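Succinyl-CoA ligase (ADP-forming) subunit alpha (Methanosaeta concilii, PDB 6HXI) is a coenzyme A-binding protein that joins an N-terminal CoA-ligase region to a citrate synthase-like, largely helical C-terminal region. Local coordinates at residues B[451-462]-B[538-549]. Sequence-based numbering, arbitrary orientation.
Sequences GGAIDDAAREFK and LNVDGCIGILFI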
loop_
_atom_site.group_PDB
_atom_site.type_symbol
_atom_site.label_atom_id
_atom_site.label_comp_id
_atom_site.label_asym_id
_atom_site.label_seq_id
_atom_site.Cartn_x
_atom_site.Cartn_y
_atom_site.Cartn_z
ATOM N N GLY B 451 -6.299 15.079 4.679
ATOM C CA GLY B 451 -7.597 14.677 4.128
ATOM C C GLY B 451 -8.700 14.413 5.137
ATOM O O GLY B 451 -9.871 14.549 4.807
ATOM N N GLY B 452 -8.330 14.118 6.380
ATOM C CA GLY B 452 -9.236 13.791 7.480
ATOM C C GLY B 452 -10.105 14.895 8.039
ATOM O O GLY B 452 -11.120 14.611 8.675
ATOM N N ALA B 453 -9.749 16.149 7.810
ATOM C CA ALA B 453 -10.536 17.281 8.329
ATOM C C ALA B 453 -11.913 17.358 7.659
ATOM O O ALA B 453 -12.796 18.013 8.207
ATOM C CB ALA B 453 -9.788 18.597 8.135
ATOM N N ILE B 454 -12.092 16.645 6.496
ATOM C CA ILE B 454 -13.352 16.620 5.737
ATOM C C ILE B 454 -14.395 15.926 6.563
ATOM O O ILE B 454 -15.449 16.509 6.791
ATOM C CB ILE B 454 -13.250 15.999 4.322
ATOM C CG1 ILE B 454 -12.177 16.711 3.489
ATOM C CG2 ILE B 454 -14.635 16.056 3.622
ATOM C CD1 ILE B 454 -11.923 16.119 2.076
ATOM N N ASP B 455 -14.044 14.745 7.065
ATOM C CA ASP B 455 -14.900 13.891 7.922
ATOM C C ASP B 455 -15.149 14.549 9.272
ATOM O O ASP B 455 -16.266 14.523 9.709
ATOM C CB ASP B 455 -14.196 12.570 8.198
ATOM C CG ASP B 455 -14.899 11.405 7.549
ATOM O OD1 ASP B 455 -16.029 11.597 7.120
ATOM O OD2 ASP B 455 -14.305 10.328 7.479
ATOM N N ASP B 456 -14.098 15.059 9.908
ATOM C CA ASP B 456 -14.182 15.705 11.222
ATOM C C ASP B 456 -15.110 16.878 11.162
ATOM O O ASP B 456 -15.885 17.016 12.096
ATOM C CB ASP B 456 -12.826 16.208 11.742
ATOM C CG ASP B 456 -11.761 15.200 12.070
ATOM O OD1 ASP B 456 -12.103 14.009 12.245
ATOM O OD2 ASP B 456 -10.569 15.609 12.182
ATOM N N ALA B 457 -15.042 17.714 10.080
ATOM C CA ALA B 457 -15.917 18.887 9.918
ATOM C C ALA B 457 -17.351 18.449 9.757
ATOM O O ALA B 457 -18.214 18.979 10.458
ATOM C CB ALA B 457 -15.507 19.745 8.732
ATOM N N ALA B 458 -17.611 17.469 8.875
ATOM C CA ALA B 458 -18.957 16.923 8.711
ATOM C C ALA B 458 -19.516 16.447 10.080
ATOM O O ALA B 458 -20.590 16.868 10.458
ATOM C CB ALA B 458 -18.952 15.794 7.688
ATOM N N ARG B 459 -18.728 15.676 10.820
ATOM C CA ARG B 459 -19.022 15.094 12.128
ATOM C C ARG B 459 -19.360 16.148 13.178
ATOM O O ARG B 459 -20.459 16.131 13.728
ATOM C CB ARG B 459 -17.785 14.291 12.574
ATOM C CG ARG B 459 -17.995 13.273 13.681
ATOM C CD ARG B 459 -17.239 11.974 13.399
ATOM N NE ARG B 459 -15.891 12.171 12.852
ATOM C CZ ARG B 459 -15.272 11.309 12.058
ATOM N NH1 ARG B 459 -14.043 11.558 11.630
ATOM N NH2 ARG B 459 -15.870 10.181 11.697
ATOM N N GLU B 460 -18.417 17.075 13.434
ATOM C CA GLU B 460 -18.523 18.128 14.438
ATOM C C GLU B 460 -19.611 19.134 14.174
ATOM O O GLU B 460 -20.336 19.481 15.120
ATOM C CB GLU B 460 -17.164 18.833 14.679
ATOM C CG GLU B 460 -16.169 17.966 15.457
ATOM C CD GLU B 460 -16.687 17.179 16.652
ATOM O OE1 GLU B 460 -16.375 15.969 16.755
ATOM O OE2 GLU B 460 -17.394 17.774 17.496
ATOM N N PHE B 461 -19.724 19.631 12.918
ATOM C CA PHE B 461 -20.776 20.594 12.566
ATOM C C PHE B 461 -22.162 19.947 12.634
ATOM O O PHE B 461 -23.075 20.563 13.161
ATOM C CB PHE B 461 -20.518 21.260 11.201
ATOM C CG PHE B 461 -19.497 22.379 11.241
ATOM C CD1 PHE B 461 -18.132 22.099 11.284
ATOM C CD2 PHE B 461 -19.896 23.705 11.295
ATOM C CE1 PHE B 461 -17.192 23.136 11.337
ATOM C CE2 PHE B 461 -18.946 24.741 11.337
ATOM C CZ PHE B 461 -17.608 24.449 11.339
ATOM N N LYS B 462 -22.316 18.706 12.127
ATOM C CA LYS B 462 -23.612 18.005 12.145
ATOM C C LYS B 462 -24.116 17.856 13.605
ATOM O O LYS B 462 -25.253 18.199 13.896
ATOM C CB LYS B 462 -23.512 16.632 11.447
ATOM C CG LYS B 462 -24.841 16.062 11.037
ATOM C CD LYS B 462 -24.849 14.553 10.915
ATOM C CE LYS B 462 -26.269 14.143 10.617
ATOM N NZ LYS B 462 -26.708 12.943 11.371
ATOM N N LEU B 538 -13.874 29.363 6.703
ATOM C CA LEU B 538 -14.310 28.008 6.431
ATOM C C LEU B 538 -13.393 27.564 5.285
ATOM O O LEU B 538 -13.370 28.206 4.233
ATOM C CB LEU B 538 -15.778 28.060 6.003
ATOM C CG LEU B 538 -16.591 26.789 6.057
ATOM C CD1 LEU B 538 -16.576 26.136 7.474
ATOM C CD2 LEU B 538 -18.008 27.068 5.575
ATOM N N ASN B 539 -12.518 26.592 5.558
ATOM C CA ASN B 539 -11.570 26.096 4.576
ATOM C C ASN B 539 -12.240 25.046 3.620
ATOM O O ASN B 539 -13.428 24.742 3.778
ATOM C CB ASN B 539 -10.293 25.575 5.271
ATOM C CG ASN B 539 -10.453 24.322 6.100
ATOM O OD1 ASN B 539 -11.164 23.391 5.751
ATOM N ND2 ASN B 539 -9.729 24.238 7.195
ATOM N N VAL B 540 -11.477 24.530 2.630
ATOM C CA VAL B 540 -11.946 23.577 1.604
ATOM C C VAL B 540 -12.470 22.293 2.232
ATOM O O VAL B 540 -13.538 21.834 1.822
ATOM C CB VAL B 540 -10.898 23.295 0.468
ATOM C CG1 VAL B 540 -11.523 22.532 -0.688
ATOM C CG2 VAL B 540 -10.344 24.600 -0.067
ATOM N N ASP B 541 -11.723 21.715 3.203
ATOM C CA ASP B 541 -12.108 20.491 3.885
ATOM C C ASP B 541 -13.414 20.635 4.653
ATOM O O ASP B 541 -14.251 19.745 4.574
ATOM C CB ASP B 541 -10.974 19.949 4.776
ATOM C CG ASP B 541 -9.814 19.376 3.973
ATOM O OD1 ASP B 541 -9.646 19.779 2.799
ATOM O OD2 ASP B 541 -9.068 18.538 4.521
ATOM N N GLY B 542 -13.595 21.768 5.321
ATOM C CA GLY B 542 -14.822 22.081 6.042
ATOM C C GLY B 542 -15.999 22.179 5.116
ATOM O O GLY B 542 -17.046 21.573 5.361
ATOM N N CYS B 543 -15.797 22.911 4.025
ATOM C CA CYS B 543 -16.762 23.149 2.976
ATOM C C CYS B 543 -17.298 21.831 2.372
ATOM O O CYS B 543 -18.501 21.700 2.206
ATOM C CB CYS B 543 -16.145 24.040 1.908
ATOM S SG CYS B 543 -17.357 24.854 0.855
ATOM N N ILE B 544 -16.413 20.853 2.094
ATOM C CA ILE B 544 -16.787 19.563 1.503
ATOM C C ILE B 544 -17.620 18.734 2.483
ATOM O O ILE B 544 -18.686 18.273 2.091
ATOM C CB ILE B 544 -15.561 18.796 0.928
ATOM C CG1 ILE B 544 -14.945 19.563 -0.272
ATOM C CG2 ILE B 544 -15.882 17.329 0.554
ATOM C CD1 ILE B 544 -13.480 19.202 -0.480
ATOM N N GLY B 545 -17.133 18.558 3.719
ATOM C CA GLY B 545 -17.839 17.799 4.742
ATOM C C GLY B 545 -19.238 18.327 5.031
ATOM O O GLY B 545 -20.206 17.569 5.030
ATOM N N ILE B 546 -19.359 19.644 5.221
ATOM C CA ILE B 546 -20.616 20.294 5.528
ATOM C C ILE B 546 -21.573 20.225 4.335
ATOM O O ILE B 546 -22.745 19.875 4.518
ATOM C CB ILE B 546 -20.350 21.753 6.016
ATOM C CG1 ILE B 546 -19.724 21.753 7.420
ATOM C CG2 ILE B 546 -21.612 22.643 5.918
ATOM C CD1 ILE B 546 -18.731 22.958 7.695
ATOM N N LEU B 547 -21.091 20.560 3.116
ATOM C CA LEU B 547 -21.981 20.537 1.949
ATOM C C LEU B 547 -22.405 19.138 1.578
ATOM O O LEU B 547 -23.478 18.952 1.022
ATOM C CB LEU B 547 -21.387 21.285 0.747
ATOM C CG LEU B 547 -21.239 22.795 0.942
ATOM C CD1 LEU B 547 -20.526 23.408 -0.222
ATOM C CD2 LEU B 547 -22.561 23.438 1.155
ATOM N N PHE B 548 -21.569 18.143 1.925
ATOM C CA PHE B 548 -21.930 16.759 1.648
ATOM C C PHE B 548 -23.115 16.299 2.520
ATOM O O PHE B 548 -24.028 15.647 2.000
ATOM C CB PHE B 548 -20.747 15.814 1.694
ATOM C CG PHE B 548 -20.938 14.745 0.649
ATOM C CD1 PHE B 548 -21.689 13.607 0.924
ATOM C CD2 PHE B 548 -20.412 14.897 -0.624
ATOM C CE1 PHE B 548 -21.909 12.636 -0.055
ATOM C CE2 PHE B 548 -20.650 13.941 -1.613
ATOM C CZ PHE B 548 -21.394 12.815 -1.322
ATOM N N ILE B 549 -23.163 16.742 3.795
ATOM C CA ILE B 549 -24.323 16.514 4.682
ATOM C C ILE B 549 -25.552 17.209 4.065
ATOM O O ILE B 549 -26.634 16.623 4.026
ATOM C CB ILE B 549 -24.092 17.008 6.152
ATOM C CG1 ILE B 549 -22.822 16.369 6.800
ATOM C CG2 ILE B 549 -25.368 16.813 7.032
ATOM C CD1 ILE B 549 -22.774 14.921 6.696
HETATM O O HOH W 1 -7.047 17.523 6.315
#
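Ile454, Ala457 and Ala458 of helix 453-462 lie against Gly542 and Gly545 of helix 540-549, their axes 7.2 Å apart at the closest and crossing at -53°. At Gly545, which has no side chain, the backbones meet, Ala458 CA standing 4.2 Å from Gly545 CA. Two CA-H...O contacts run in opposite senses: Ile454 CA to Asp541 O, 3.5 Å and 167° at the hydrogen, and Gly545 CA to Ile454 O, more bent. Among apolar groups, Ile454 splits its branches: CG1, beside the backbone N (chi1 -56°), rests on the carboxylate carbon of Asp541, while CG2 meets Ile544 CG2 at 3.5 Å. Ala457 CB sits on Gly542 CA, and Ala458 CB reaches Ile549 CG1 at 4.0 Å. This glycine- and alanine-lined crossing belongs to the helical core of the citrate synthase-like C-terminal region, where helix 399-412 backs Ile544 and helix 560-569 backs Ile549. Farther along, Ile546 CD1 makes a CH-pi contact over the centre of the Phe461 ring, 3.6 Å from its centroid; Phe474 packs edge-to-face with the same ring. The polar link is indirect: a water accepts from Gly451 N and, weakly, from Ala453 N, and donates to Asp541 OD2 at 2.9 Å. Just before the second helix, Asn539 is its N-cap, OD1 accepting from Gly542 N at 3.0 Å, while its ND2 bonds Gly489 O.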